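Long-range contacts in glucose-6-phosphate isomerase (PDB 6OTU), which catalyses the reversible isomerisation of glucose-6-phosphate to fructose-6-phosphate, an early step of glycolysis: residues 332-338 and 399-405; 142-146 and 282-287; 357-363 and 487-493; 111-116 and 294-299. All blocks are in the same frame, centred on the assembly; numbering follows the deposited sequence.

Contact 1 of 4, residues 332-338 and 399-405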
loop_
_atom_site.group_PDB
_atom_site.type_symbol
_atom_site.label_atom_id
_atom_site.label_comp_id
_atom_site.label_asym_id
_atom_site.label_seq_id
_atom_site.Cartn_x
_atom_site.Cartn_y
_atom_site.Cartn_z
ATOM N N THR A 332 -6.215 10.426 7.938
ATOM C CA THR A 332 -6.025 9.479 6.844
ATOM C C THR A 332 -7.368 9.121 6.223
ATOM O O THR A 332 -8.425 9.440 6.764
ATOM C CB THR A 332 -5.317 8.171 7.270
ATOM O OG1 THR A 332 -6.248 7.283 7.916
ATOM C CG2 THR A 332 -4.118 8.430 8.177
ATOM N N THR A 333 -7.294 8.466 5.056
ATOM C CA THR A 333 -8.415 7.835 4.368
ATOM C C THR A 333 -7.919 6.521 3.787
ATOM O O THR A 333 -6.910 6.505 3.073
ATOM C CB THR A 333 -8.984 8.700 3.219
ATOM O OG1 THR A 333 -9.353 9.990 3.703
ATOM C CG2 THR A 333 -10.229 8.050 2.639
ATOM N N ALA A 334 -8.644 5.438 4.069
ATOM C CA ALA A 334 -8.393 4.125 3.482
ATOM C C ALA A 334 -9.330 3.892 2.301
ATOM O O ALA A 334 -10.561 3.941 2.455
ATOM C CB ALA A 334 -8.589 3.014 4.513
ATOM N N VAL A 335 -8.757 3.604 1.143
ATOM C CA VAL A 335 -9.522 3.224 -0.041
ATOM C C VAL A 335 -9.495 1.702 -0.144
ATOM O O VAL A 335 -8.420 1.100 -0.245
ATOM C CB VAL A 335 -8.961 3.891 -1.310
ATOM C CG1 VAL A 335 -9.906 3.694 -2.478
ATOM C CG2 VAL A 335 -8.704 5.400 -1.069
ATOM N N ILE A 336 -10.671 1.076 -0.119
ATOM C CA ILE A 336 -10.771 -0.380 0.014
ATOM C C ILE A 336 -11.539 -0.976 -1.161
ATOM O O ILE A 336 -12.768 -1.102 -1.092
ATOM C CB ILE A 336 -11.444 -0.772 1.344
ATOM C CG1 ILE A 336 -10.714 -0.142 2.542
ATOM C CG2 ILE A 336 -11.545 -2.290 1.478
ATOM C CD1 ILE A 336 -9.255 -0.608 2.718
ATOM N N PRO A 337 -10.877 -1.347 -2.256
ATOM C CA PRO A 337 -11.610 -1.948 -3.393
ATOM C C PRO A 337 -11.870 -3.445 -3.180
ATOM O O PRO A 337 -10.955 -4.220 -2.879
ATOM C CB PRO A 337 -10.685 -1.696 -4.600
ATOM C CG PRO A 337 -9.445 -0.884 -4.032
ATOM C CD PRO A 337 -9.448 -1.101 -2.546
ATOM N N TYR A 338 -13.135 -3.850 -3.313
ATOM C CA TYR A 338 -13.499 -5.272 -3.280
ATOM C C TYR A 338 -13.442 -5.805 -4.707
ATOM O O TYR A 338 -14.446 -6.139 -5.330
ATOM C CB TYR A 338 -14.871 -5.481 -2.641
ATOM C CG TYR A 338 -14.806 -5.525 -1.120
ATOM C CD1 TYR A 338 -14.377 -4.412 -0.406
ATOM C CD2 TYR A 338 -15.147 -6.681 -0.400
ATOM C CE1 TYR A 338 -14.300 -4.429 0.962
ATOM C CE2 TYR A 338 -15.061 -6.709 0.993
ATOM C CZ TYR A 338 -14.635 -5.573 1.670
ATOM O OH TYR A 338 -14.523 -5.546 3.053
ATOM N N VAL A 399 -10.321 5.734 11.256
ATOM C CA VAL A 399 -9.891 5.782 9.860
ATOM C C VAL A 399 -11.132 5.771 8.975
ATOM O O VAL A 399 -11.833 4.750 8.899
ATOM C CB VAL A 399 -8.973 4.600 9.507
ATOM C CG1 VAL A 399 -8.589 4.672 8.032
ATOM C CG2 VAL A 399 -7.740 4.580 10.402
ATOM N N PRO A 400 -11.456 6.883 8.320
ATOM C CA PRO A 400 -12.552 6.881 7.328
ATOM C C PRO A 400 -12.224 6.001 6.122
ATOM O O PRO A 400 -11.092 5.990 5.633
ATOM C CB PRO A 400 -12.666 8.355 6.910
ATOM C CG PRO A 400 -11.869 9.131 7.979
ATOM C CD PRO A 400 -10.839 8.205 8.517
ATOM N N VAL A 401 -13.225 5.269 5.633
ATOM C CA VAL A 401 -13.031 4.291 4.566
ATOM C C VAL A 401 -13.865 4.675 3.349
ATOM O O VAL A 401 -15.017 5.102 3.475
ATOM C CB VAL A 401 -13.389 2.857 5.026
ATOM C CG1 VAL A 401 -13.591 1.917 3.827
ATOM C CG2 VAL A 401 -12.320 2.306 5.915
ATOM N N GLU A 402 -13.281 4.492 2.174
ATOM C CA GLU A 402 -13.970 4.544 0.896
ATOM C C GLU A 402 -13.996 3.126 0.326
ATOM O O GLU A 402 -12.984 2.631 -0.177
ATOM C CB GLU A 402 -13.282 5.526 -0.054
ATOM C CG GLU A 402 -13.287 6.981 0.448
ATOM C CD GLU A 402 -12.541 7.949 -0.472
ATOM O OE1 GLU A 402 -11.611 7.531 -1.196
ATOM O OE2 GLU A 402 -12.893 9.143 -0.473
ATOM N N PHE A 403 -15.156 2.475 0.404
ATOM C CA PHE A 403 -15.321 1.140 -0.165
ATOM C C PHE A 403 -15.620 1.246 -1.646
ATOM O O PHE A 403 -16.436 2.077 -2.069
ATOM C CB PHE A 403 -16.479 0.384 0.506
ATOM C CG PHE A 403 -16.188 -0.075 1.897
ATOM C CD1 PHE A 403 -15.261 -1.086 2.132
ATOM C CD2 PHE A 403 -16.822 0.517 2.981
ATOM C CE1 PHE A 403 -14.977 -1.509 3.429
ATOM C CE2 PHE A 403 -16.555 0.087 4.284
ATOM C CZ PHE A 403 -15.628 -0.930 4.505
ATOM N N ILE A 404 -15.001 0.375 -2.437
ATOM C CA ILE A 404 -15.322 0.284 -3.855
ATOM C C ILE A 404 -15.684 -1.153 -4.183
ATOM O O ILE A 404 -14.904 -2.066 -3.897
ATOM C CB ILE A 404 -14.158 0.758 -4.746
ATOM C CG1 ILE A 404 -13.651 2.120 -4.263
ATOM C CG2 ILE A 404 -14.605 0.779 -6.209
ATOM C CD1 ILE A 404 -12.670 2.810 -5.204
ATOM N N GLY A 405 -16.843 -1.351 -4.815
ATOM C CA GLY A 405 -17.297 -2.689 -5.127
ATOM C C GLY A 405 -18.097 -2.791 -6.409
ATOM O O GLY A 405 -18.479 -1.791 -7.034
#
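A334 and V401 lie abreast in a parallel ladder running on through V335–E402, I336–F403 and P337–I404. A334 N donates to P400 O at 3.0 Å, E402 N to A334 O, I336 N to E402 O and I404 N to I336 O. Y338 N closes the series on I404 O, the alternation expected of adjacent parallel strands. On the face of A334, I336, V401 and F403 the packing is apolar: I336 CG1 meets V401 CG1 at 3.8 Å. With chi1 at -73°, the F403 ring folds back until CG1 of V401 stands over its centre, and its CD1 comes within 3.9 Å of I336 CB. Y338 CE1 approaches F403 CD1 at 3.7 Å, the rings inclined by 62°. On the other face V335 CG1 touches I404 CD1, and V335 CG2 lies beside the E402 carboxylate, which K479 and Y476 hold. Farther out, Q385 binds OH of Y338, whose side chain is about 8 Å from that of active-site H386. Within the mixed sheet, strand 332-337 sits between 401-406 and 375-377, whose W377 bonds to the backbones of T333 and V335. Helix 422-439 packs on Y338 and F403, and helix 389-394 on V399, V401 and F403.

Contact 2 of 4, residues 142-146 and 282-287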
loop_
_atom_site.group_PDB
_atom_site.type_symbol
_atom_site.label_atom_id
_atom_site.label_comp_id
_atom_site.label_asym_id
_atom_site.label_seq_id
_atom_site.Cartn_x
_atom_site.Cartn_y
_atom_site.Cartn_z
ATOM N N LEU A 142 -1.089 0.721 -33.775
ATOM C CA LEU A 142 -1.418 -0.526 -33.084
ATOM C C LEU A 142 -1.774 -1.645 -34.055
ATOM O O LEU A 142 -1.521 -2.815 -33.755
ATOM C CB LEU A 142 -2.571 -0.302 -32.108
ATOM C CG LEU A 142 -2.337 0.652 -30.936
ATOM C CD1 LEU A 142 -3.638 0.819 -30.153
ATOM C CD2 LEU A 142 -1.197 0.163 -30.021
ATOM N N TYR A 143 -2.384 -1.309 -35.197
ATOM C CA TYR A 143 -2.661 -2.301 -36.234
ATOM C C TYR A 143 -1.399 -3.083 -36.595
ATOM O O TYR A 143 -1.447 -4.301 -36.797
ATOM C CB TYR A 143 -3.256 -1.590 -37.461
ATOM C CG TYR A 143 -3.706 -2.467 -38.623
ATOM C CD1 TYR A 143 -2.781 -3.110 -39.443
ATOM C CD2 TYR A 143 -5.060 -2.621 -38.925
ATOM C CE1 TYR A 143 -3.185 -3.902 -40.513
ATOM C CE2 TYR A 143 -5.475 -3.413 -40.002
ATOM C CZ TYR A 143 -4.529 -4.049 -40.787
ATOM O OH TYR A 143 -4.914 -4.836 -41.848
ATOM N N ILE A 144 -0.256 -2.398 -36.656
ATOM C CA ILE A 144 1.005 -3.054 -36.993
ATOM C C ILE A 144 1.638 -3.680 -35.755
ATOM O O ILE A 144 2.058 -4.842 -35.776
ATOM C CB ILE A 144 1.959 -2.048 -37.666
ATOM C CG1 ILE A 144 1.365 -1.551 -38.986
ATOM C CG2 ILE A 144 3.350 -2.660 -37.878
ATOM C CD1 ILE A 144 1.739 -0.121 -39.328
ATOM N N ALA A 145 1.698 -2.921 -34.656
ATOM C CA ALA A 145 2.472 -3.336 -33.488
ATOM C C ALA A 145 1.870 -4.561 -32.812
ATOM O O ALA A 145 2.600 -5.456 -32.371
ATOM C CB ALA A 145 2.577 -2.178 -32.502
ATOM N N ARG A 146 0.545 -4.620 -32.709
ATOM C CA ARG A 146 -0.085 -5.802 -32.133
ATOM C C ARG A 146 0.101 -7.038 -33.007
ATOM O O ARG A 146 -0.108 -8.158 -32.525
ATOM C CB ARG A 146 -1.569 -5.531 -31.889
ATOM C CG ARG A 146 -1.802 -4.242 -31.114
ATOM C CD ARG A 146 -2.927 -4.345 -30.140
ATOM N NE ARG A 146 -4.089 -5.027 -30.682
ATOM C CZ ARG A 146 -4.852 -5.848 -29.965
ATOM N NH1 ARG A 146 -4.558 -6.080 -28.693
ATOM N NH2 ARG A 146 -5.906 -6.438 -30.517
ATOM N N GLY A 282 -3.673 0.484 -25.332
ATOM C CA GLY A 282 -4.030 0.142 -26.700
ATOM C C GLY A 282 -3.378 -1.140 -27.190
ATOM O O GLY A 282 -4.016 -1.954 -27.860
ATOM N N PHE A 283 -2.103 -1.347 -26.848
ATOM C CA PHE A 283 -1.414 -2.566 -27.261
ATOM C C PHE A 283 -1.990 -3.793 -26.563
ATOM O O PHE A 283 -2.210 -4.834 -27.198
ATOM C CB PHE A 283 0.083 -2.431 -26.979
ATOM C CG PHE A 283 0.884 -3.664 -27.289
ATOM C CD1 PHE A 283 1.386 -3.883 -28.563
ATOM C CD2 PHE A 283 1.165 -4.596 -26.297
ATOM C CE1 PHE A 283 2.140 -5.020 -28.847
ATOM C CE2 PHE A 283 1.917 -5.725 -26.577
ATOM C CZ PHE A 283 2.406 -5.939 -27.854
ATOM N N ALA A 284 -2.228 -3.694 -25.254
ATOM C CA ALA A 284 -2.765 -4.826 -24.508
ATOM C C ALA A 284 -4.119 -5.245 -25.054
ATOM O O ALA A 284 -4.319 -6.404 -25.427
ATOM C CB ALA A 284 -2.878 -4.479 -23.018
ATOM N N PHE A 285 -5.056 -4.306 -25.131
ATOM C CA PHE A 285 -6.456 -4.633 -25.329
ATOM C C PHE A 285 -7.033 -4.149 -26.649
ATOM O O PHE A 285 -8.229 -4.361 -26.888
ATOM C CB PHE A 285 -7.283 -4.066 -24.166
ATOM C CG PHE A 285 -6.644 -4.277 -22.816
ATOM C CD1 PHE A 285 -6.453 -5.559 -22.321
ATOM C CD2 PHE A 285 -6.237 -3.203 -22.041
ATOM C CE1 PHE A 285 -5.866 -5.760 -21.086
ATOM C CE2 PHE A 285 -5.660 -3.405 -20.799
ATOM C CZ PHE A 285 -5.475 -4.686 -20.325
ATOM N N GLY A 286 -6.240 -3.507 -27.504
ATOM C CA GLY A 286 -6.748 -2.976 -28.768
ATOM C C GLY A 286 -7.289 -1.564 -28.634
ATOM O O GLY A 286 -7.727 -1.131 -27.565
ATOM N N TYR A 287 -7.271 -0.837 -29.763
ATOM C CA TYR A 287 -7.621 0.586 -29.782
ATOM C C TYR A 287 -8.995 0.864 -29.178
ATOM O O TYR A 287 -9.145 1.755 -28.331
ATOM C CB TYR A 287 -7.573 1.107 -31.218
ATOM C CG TYR A 287 -7.910 2.577 -31.374
ATOM C CD1 TYR A 287 -7.021 3.552 -30.968
ATOM C CD2 TYR A 287 -9.110 2.987 -31.956
ATOM C CE1 TYR A 287 -7.313 4.902 -31.127
ATOM C CE2 TYR A 287 -9.411 4.338 -32.118
ATOM C CZ TYR A 287 -8.503 5.290 -31.698
ATOM O OH TYR A 287 -8.769 6.637 -31.836
#
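The turn in which helix 275-285 gives way to helix 287-303 is met by R146, an arginine of helix 122-148 whose guanidinium is directed at the carbonyl end of the first of these helices. The junction is G286, which has positive phi (88°) and stands at the N-cap position of the following helix. Bends at chi2 and chi3 carry the R146 chain across the helix end, where NH1 donates to F283 O at 3.0 Å. The bond is nearly straight at 173° and lies in the guanidinium plane, although the donor stands well above the plane of the carbonyl. G286 CA covers one face of the guanidinium over its centre. One turn earlier in helix 122-148, L142 supplies much of the apolar packing: its CD1 is 3.5 Å from G282 CA, a close approach made possible by a residue without a side chain, and 4.1 Å from Y287 CB. The F283 ring turns its edge to the A145 backbone, with CE1 3.6 Å from A145 O, and its plane is almost perpendicular to the guanidinium. Y287 continues onto A135 and A139 of helix 122-148. A positive group placed among carbonyl oxygens at a helix C-terminus is probably stabilised by the helix dipole, and would in turn offset the partial negative charge gathered there.

Contact 3 of 4, residues 357-363 and 487-493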
loop_
_atom_site.group_PDB
_atom_site.type_symbol
_atom_site.label_atom_id
_atom_site.label_comp_id
_atom_site.label_asym_id
_atom_site.label_seq_id
_atom_site.Cartn_x
_atom_site.Cartn_y
_atom_site.Cartn_z
ATOM N N ASN A 357 -2.298 17.375 -3.330
ATOM C CA ASN A 357 -2.798 18.193 -2.240
ATOM C C ASN A 357 -1.906 18.139 -1.014
ATOM O O ASN A 357 -2.263 18.703 0.028
ATOM C CB ASN A 357 -4.247 17.796 -1.931
ATOM C CG ASN A 357 -5.174 18.118 -3.101
ATOM O OD1 ASN A 357 -4.899 19.056 -3.852
ATOM N ND2 ASN A 357 -6.254 17.347 -3.278
ATOM N N GLY A 358 -0.724 17.532 -1.126
ATOM C CA GLY A 358 0.233 17.585 -0.036
ATOM C C GLY A 358 0.963 18.911 -0.015
ATOM O O GLY A 358 2.159 18.975 -0.303
ATOM N N LYS A 359 0.246 19.981 0.314
ATOM C CA LYS A 359 0.750 21.340 0.174
ATOM C C LYS A 359 0.471 22.110 1.450
ATOM O O LYS A 359 -0.424 21.755 2.224
ATOM C CB LYS A 359 0.103 22.059 -1.008
ATOM C CG LYS A 359 0.177 21.289 -2.314
ATOM C CD LYS A 359 1.606 21.309 -2.867
ATOM C CE LYS A 359 1.766 20.337 -4.022
ATOM N NZ LYS A 359 0.844 20.657 -5.136
ATOM N N SER A 360 1.253 23.166 1.675
ATOM C CA SER A 360 1.059 23.946 2.889
ATOM C C SER A 360 1.217 25.441 2.624
ATOM O O SER A 360 1.546 26.200 3.536
ATOM C CB SER A 360 2.009 23.483 4.000
ATOM O OG SER A 360 3.311 23.316 3.491
ATOM N N ILE A 361 0.971 25.872 1.381
ATOM C CA ILE A 361 0.819 27.278 1.019
ATOM C C ILE A 361 -0.353 27.404 0.048
ATOM O O ILE A 361 -0.641 26.483 -0.725
ATOM C CB ILE A 361 2.099 27.875 0.387
ATOM C CG1 ILE A 361 2.528 27.043 -0.815
ATOM C CG2 ILE A 361 3.207 27.991 1.411
ATOM C CD1 ILE A 361 2.288 27.746 -2.106
ATOM N N SER A 362 -1.024 28.562 0.091
ATOM C CA SER A 362 -2.170 28.874 -0.762
ATOM C C SER A 362 -1.722 29.329 -2.154
ATOM O O SER A 362 -0.567 29.709 -2.374
ATOM C CB SER A 362 -3.019 29.983 -0.131
ATOM O OG SER A 362 -2.378 31.252 -0.223
ATOM N N ARG A 363 -2.672 29.327 -3.101
ATOM C CA ARG A 363 -2.401 29.865 -4.437
ATOM C C ARG A 363 -2.006 31.334 -4.389
ATOM O O ARG A 363 -1.472 31.851 -5.376
ATOM C CB ARG A 363 -3.613 29.691 -5.355
ATOM C CG ARG A 363 -3.857 28.249 -5.808
ATOM C CD ARG A 363 -5.181 28.076 -6.572
ATOM N NE ARG A 363 -6.350 28.467 -5.781
ATOM C CZ ARG A 363 -7.612 28.292 -6.160
ATOM N NH1 ARG A 363 -7.881 27.723 -7.328
ATOM N NH2 ARG A 363 -8.609 28.686 -5.372
ATOM N N TRP A 487 -9.690 23.972 -0.445
ATOM C CA TRP A 487 -8.562 24.433 0.364
ATOM C C TRP A 487 -7.910 25.701 -0.191
ATOM O O TRP A 487 -7.307 26.465 0.573
ATOM C CB TRP A 487 -7.524 23.317 0.479
ATOM C CG TRP A 487 -8.011 22.208 1.347
ATOM C CD1 TRP A 487 -8.794 22.334 2.460
ATOM C CD2 TRP A 487 -7.794 20.807 1.167
ATOM N NE1 TRP A 487 -9.064 21.105 2.992
ATOM C CE2 TRP A 487 -8.465 20.145 2.222
ATOM C CE3 TRP A 487 -7.083 20.044 0.230
ATOM C CZ2 TRP A 487 -8.448 18.755 2.369
ATOM C CZ3 TRP A 487 -7.070 18.672 0.367
ATOM C CH2 TRP A 487 -7.750 18.036 1.431
ATOM N N GLY A 488 -8.018 25.949 -1.498
ATOM C CA GLY A 488 -7.346 27.090 -2.091
ATOM C C GLY A 488 -5.859 26.902 -2.315
ATOM O O GLY A 488 -5.110 27.879 -2.293
ATOM N N ILE A 489 -5.414 25.671 -2.534
ATOM C CA ILE A 489 -4.016 25.373 -2.765
ATOM C C ILE A 489 -3.821 25.095 -4.250
ATOM O O ILE A 489 -4.777 24.992 -5.012
ATOM C CB ILE A 489 -3.542 24.171 -1.906
ATOM C CG1 ILE A 489 -4.355 22.927 -2.288
ATOM C CG2 ILE A 489 -3.695 24.485 -0.441
ATOM C CD1 ILE A 489 -3.884 21.624 -1.657
ATOM N N ASN A 490 -2.563 24.972 -4.675
ATOM C CA ASN A 490 -2.262 24.610 -6.060
ATOM C C ASN A 490 -2.086 23.097 -6.127
ATOM O O ASN A 490 -1.047 22.552 -5.728
ATOM C CB ASN A 490 -1.038 25.355 -6.583
ATOM C CG ASN A 490 -0.676 24.959 -8.025
ATOM O OD1 ASN A 490 -1.431 24.251 -8.692
ATOM N ND2 ASN A 490 0.497 25.413 -8.502
ATOM N N SER A 491 -3.112 22.415 -6.639
ATOM C CA SER A 491 -3.073 20.960 -6.727
ATOM C C SER A 491 -2.157 20.444 -7.830
ATOM O O SER A 491 -1.996 19.230 -7.935
ATOM C CB SER A 491 -4.483 20.401 -6.975
ATOM O OG SER A 491 -5.399 20.747 -5.951
ATOM N N PHE A 492 -1.575 21.296 -8.675
ATOM C CA PHE A 492 -1.083 20.810 -9.953
ATOM C C PHE A 492 0.409 20.990 -10.164
ATOM O O PHE A 492 0.897 20.679 -11.257
ATOM C CB PHE A 492 -1.881 21.469 -11.094
ATOM C CG PHE A 492 -3.368 21.340 -10.919
ATOM C CD1 PHE A 492 -3.990 20.088 -11.028
ATOM C CD2 PHE A 492 -4.144 22.448 -10.590
ATOM C CE1 PHE A 492 -5.367 19.953 -10.841
ATOM C CE2 PHE A 492 -5.525 22.320 -10.388
ATOM C CZ PHE A 492 -6.140 21.072 -10.513
ATOM N N ASP A 493 1.157 21.447 -9.164
ATOM C CA ASP A 493 2.612 21.370 -9.222
ATOM C C ASP A 493 3.118 20.422 -8.131
ATOM O O ASP A 493 2.340 19.749 -7.438
ATOM C CB ASP A 493 3.248 22.771 -9.141
ATOM C CG ASP A 493 2.926 23.497 -7.846
ATOM O OD1 ASP A 493 2.134 22.958 -7.024
ATOM O OD2 ASP A 493 3.467 24.618 -7.666
HETATM O O HOH W 1 -0.341 25.045 -3.017
HETATM O O HOH W 2 -6.644 30.461 -2.989
#
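K359 starts with CG beside its backbone N, then bends at chi2 (-73°) and chi4 (59°), which curls NZ in among three acceptors of residues 487-493. Of these three, N490 O lies nearest, 2.7 Å from K359 NZ and almost in line with its carbonyl, while D493 O is met from above its plane at 2.9 Å. D493 OD1 adds a salt bridge to K359 NZ at 3.2 Å. With S356 O, four oxygens surround three N-H, so one hydrogen is probably shared, perhaps toward the more distant D493 OD1. N357, with chi1 at -65°, turns OD1 to S491 OG, which donates in the carbonyl plane at 2.7 Å; N357 CB abuts the edge of the W487 indole. R363 N bonds to G488 O at 2.9 Å, and a water joins I361 O to N490 N. S491 O receives R269 of the glucose-6-phosphate pocket, and N447 of the second subunit donates to D493 OD2. The loop after helix 345-357, which bears active-site E355, is fastened to the link between helices 466-487 and 495-511.

Contact 4 of 4, residues 111-116 and 294-299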
loop_
_atom_site.group_PDB
_atom_site.type_symbol
_atom_site.label_atom_id
_atom_site.label_comp_id
_atom_site.label_asym_id
_atom_site.label_seq_id
_atom_site.Cartn_x
_atom_site.Cartn_y
_atom_site.Cartn_z
ATOM N N THR A 111 -7.670 15.819 -22.891
ATOM C CA THR A 111 -7.147 14.646 -23.593
ATOM C C THR A 111 -8.217 13.605 -23.899
ATOM O O THR A 111 -7.968 12.710 -24.716
ATOM C CB THR A 111 -6.019 13.975 -22.803
ATOM O OG1 THR A 111 -6.529 13.445 -21.574
ATOM C CG2 THR A 111 -4.923 14.967 -22.504
ATOM N N ARG A 112 -9.399 13.695 -23.263
ATOM C CA ARG A 112 -10.529 12.843 -23.612
ATOM C C ARG A 112 -11.777 13.618 -24.022
ATOM O O ARG A 112 -12.750 12.995 -24.472
ATOM C CB ARG A 112 -10.880 11.889 -22.448
ATOM C CG ARG A 112 -11.321 12.564 -21.125
ATOM C CD ARG A 112 -10.130 12.775 -20.164
ATOM N NE ARG A 112 -10.564 13.050 -18.793
ATOM C CZ ARG A 112 -9.808 12.895 -17.703
ATOM N NH1 ARG A 112 -8.542 12.479 -17.791
ATOM N NH2 ARG A 112 -10.316 13.184 -16.508
ATOM N N ALA A 113 -11.778 14.949 -23.887
ATOM C CA ALA A 113 -12.968 15.737 -24.209
ATOM C C ALA A 113 -13.427 15.520 -25.652
ATOM O O ALA A 113 -14.620 15.663 -25.954
ATOM C CB ALA A 113 -12.696 17.224 -23.941
ATOM N N TRP A 114 -12.509 15.147 -26.547
ATOM C CA TRP A 114 -12.836 15.064 -27.965
ATOM C C TRP A 114 -13.721 13.878 -28.313
ATOM O O TRP A 114 -14.186 13.815 -29.454
ATOM C CB TRP A 114 -11.569 14.995 -28.810
ATOM C CG TRP A 114 -10.752 13.762 -28.561
ATOM C CD1 TRP A 114 -9.764 13.605 -27.620
ATOM C CD2 TRP A 114 -10.843 12.512 -29.262
ATOM N NE1 TRP A 114 -9.251 12.328 -27.684
ATOM C CE2 TRP A 114 -9.883 11.641 -28.690
ATOM C CE3 TRP A 114 -11.633 12.044 -30.318
ATOM C CZ2 TRP A 114 -9.700 10.324 -29.141
ATOM C CZ3 TRP A 114 -11.451 10.726 -30.766
ATOM C CH2 TRP A 114 -10.491 9.891 -30.177
ATOM N N VAL A 115 -13.960 12.936 -27.389
ATOM C CA VAL A 115 -14.833 11.816 -27.732
ATOM C C VAL A 115 -16.306 12.147 -27.562
ATOM O O VAL A 115 -17.157 11.331 -27.937
ATOM C CB VAL A 115 -14.550 10.534 -26.929
ATOM C CG1 VAL A 115 -13.094 10.181 -27.009
ATOM C CG2 VAL A 115 -15.014 10.697 -25.500
ATOM N N ARG A 116 -16.638 13.310 -27.005
ATOM C CA ARG A 116 -18.013 13.791 -26.981
ATOM C C ARG A 116 -18.010 15.264 -27.345
ATOM O O ARG A 116 -17.151 16.018 -26.884
ATOM C CB ARG A 116 -18.683 13.575 -25.612
ATOM C CG ARG A 116 -17.844 13.975 -24.406
ATOM C CD ARG A 116 -18.401 13.340 -23.129
ATOM N NE ARG A 116 -19.691 13.906 -22.731
ATOM C CZ ARG A 116 -20.633 13.246 -22.063
ATOM N NH1 ARG A 116 -21.768 13.854 -21.741
ATOM N NH2 ARG A 116 -20.447 11.978 -21.719
ATOM N N LEU A 294 -11.600 6.213 -22.561
ATOM C CA LEU A 294 -11.711 7.668 -22.686
ATOM C C LEU A 294 -13.156 8.134 -22.540
ATOM O O LEU A 294 -13.415 9.166 -21.906
ATOM C CB LEU A 294 -11.143 8.157 -24.030
ATOM C CG LEU A 294 -9.646 8.031 -24.345
ATOM C CD1 LEU A 294 -9.227 8.841 -25.602
ATOM C CD2 LEU A 294 -8.769 8.377 -23.126
ATOM N N GLN A 295 -14.111 7.410 -23.138
ATOM C CA GLN A 295 -15.509 7.819 -23.017
ATOM C C GLN A 295 -15.970 7.793 -21.563
ATOM O O GLN A 295 -16.718 8.677 -21.129
ATOM C CB GLN A 295 -16.396 6.933 -23.890
ATOM C CG GLN A 295 -16.161 7.160 -25.381
ATOM C CD GLN A 295 -16.864 6.137 -26.259
ATOM O OE1 GLN A 295 -16.885 4.939 -25.959
ATOM N NE2 GLN A 295 -17.443 6.608 -27.358
ATOM N N GLY A 296 -15.498 6.818 -20.777
ATOM C CA GLY A 296 -15.872 6.776 -19.368
ATOM C C GLY A 296 -15.355 7.972 -18.588
ATOM O O GLY A 296 -16.071 8.553 -17.769
ATOM N N ALA A 297 -14.109 8.360 -18.837
ATOM C CA ALA A 297 -13.564 9.557 -18.209
ATOM C C ALA A 297 -14.299 10.822 -18.673
ATOM O O ALA A 297 -14.721 11.648 -17.851
ATOM C CB ALA A 297 -12.069 9.643 -18.500
ATOM N N ALA A 298 -14.482 10.989 -19.983
ATOM C CA ALA A 298 -15.154 12.197 -20.467
ATOM C C ALA A 298 -16.560 12.342 -19.887
ATOM O O ALA A 298 -17.024 13.463 -19.638
ATOM C CB ALA A 298 -15.213 12.188 -21.988
ATOM N N ALA A 299 -17.245 11.222 -19.648
ATOM C CA ALA A 299 -18.589 11.293 -19.089
ATOM C C ALA A 299 -18.572 11.853 -17.668
ATOM O O ALA A 299 -19.498 12.570 -17.273
ATOM C CB ALA A 299 -19.244 9.913 -19.133
HETATM O O HOH W 3 -18.517 10.202 -23.008
#
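The guanidinium of R112, laid with one face over the methyl of A297, is gripped on three nitrogens: NE by D301, NH2 by E477 and NH1 by T273. Its NE is 3.7 Å from A297 CB. With chi1 at 62° and a bend at chi2, the R112 chain keeps close to helix 287-303, and CG passes over the backbone of A298. The type I turn from A113 to R116, following the short helix 110-113, packs on the same helix, and its V115 enters beside R112. V115 CG2 fits between Q295 CG at 3.7 Å and A298 CB at 3.8 Å, while CG1 faces L294 CB. L294 in turn extends CD1 to W114 CZ2 at 3.9 Å, meeting the indole obliquely. The indole carries V115 CG1 over one face, and its NE1 makes a weak bond to T111 O. At the solvent-facing margin R116 lays its CD against A298 CB at 3.6 Å. From there its NH2 reaches a water at 2.9 Å, and that water donates to Q295 O. Beyond the contact, A474 of helix 466-487 touches both R112 and A297, and S131, K132 and A135 of helix 122-148 touch W114. Direct contact across the two segments is van der Waals packing, with L294, A297 and A298 as the main surface of the helix. The buried charge of R112 is probably balanced by the two acids beside it, whereas R116 makes its polar link through water.

Overall arrangement
Along the chain, contact 2 (142-146 with 282-287) is nested inside the loop closed by contact 4 (111-116 with 294-299). The two touch through Y287 and W114, with centres 20 Å apart, and consecutive helices link them: 110-113 with 122-148, and 275-285 with 287-303. Both close before contact 1 opens. Contacts 1 and 3 alternate along the sequence, their centres 24 Å apart; helix 345-357 follows strand 332-337 and leads into contact 3. Contacts 2 and 3 lie on opposite sides of the chain's centre, 38 Å apart between centres. Contact 1 belongs to the mixed sheet, and both it and contact 3 reach the second subunit, so both lie at or near the dimer interface.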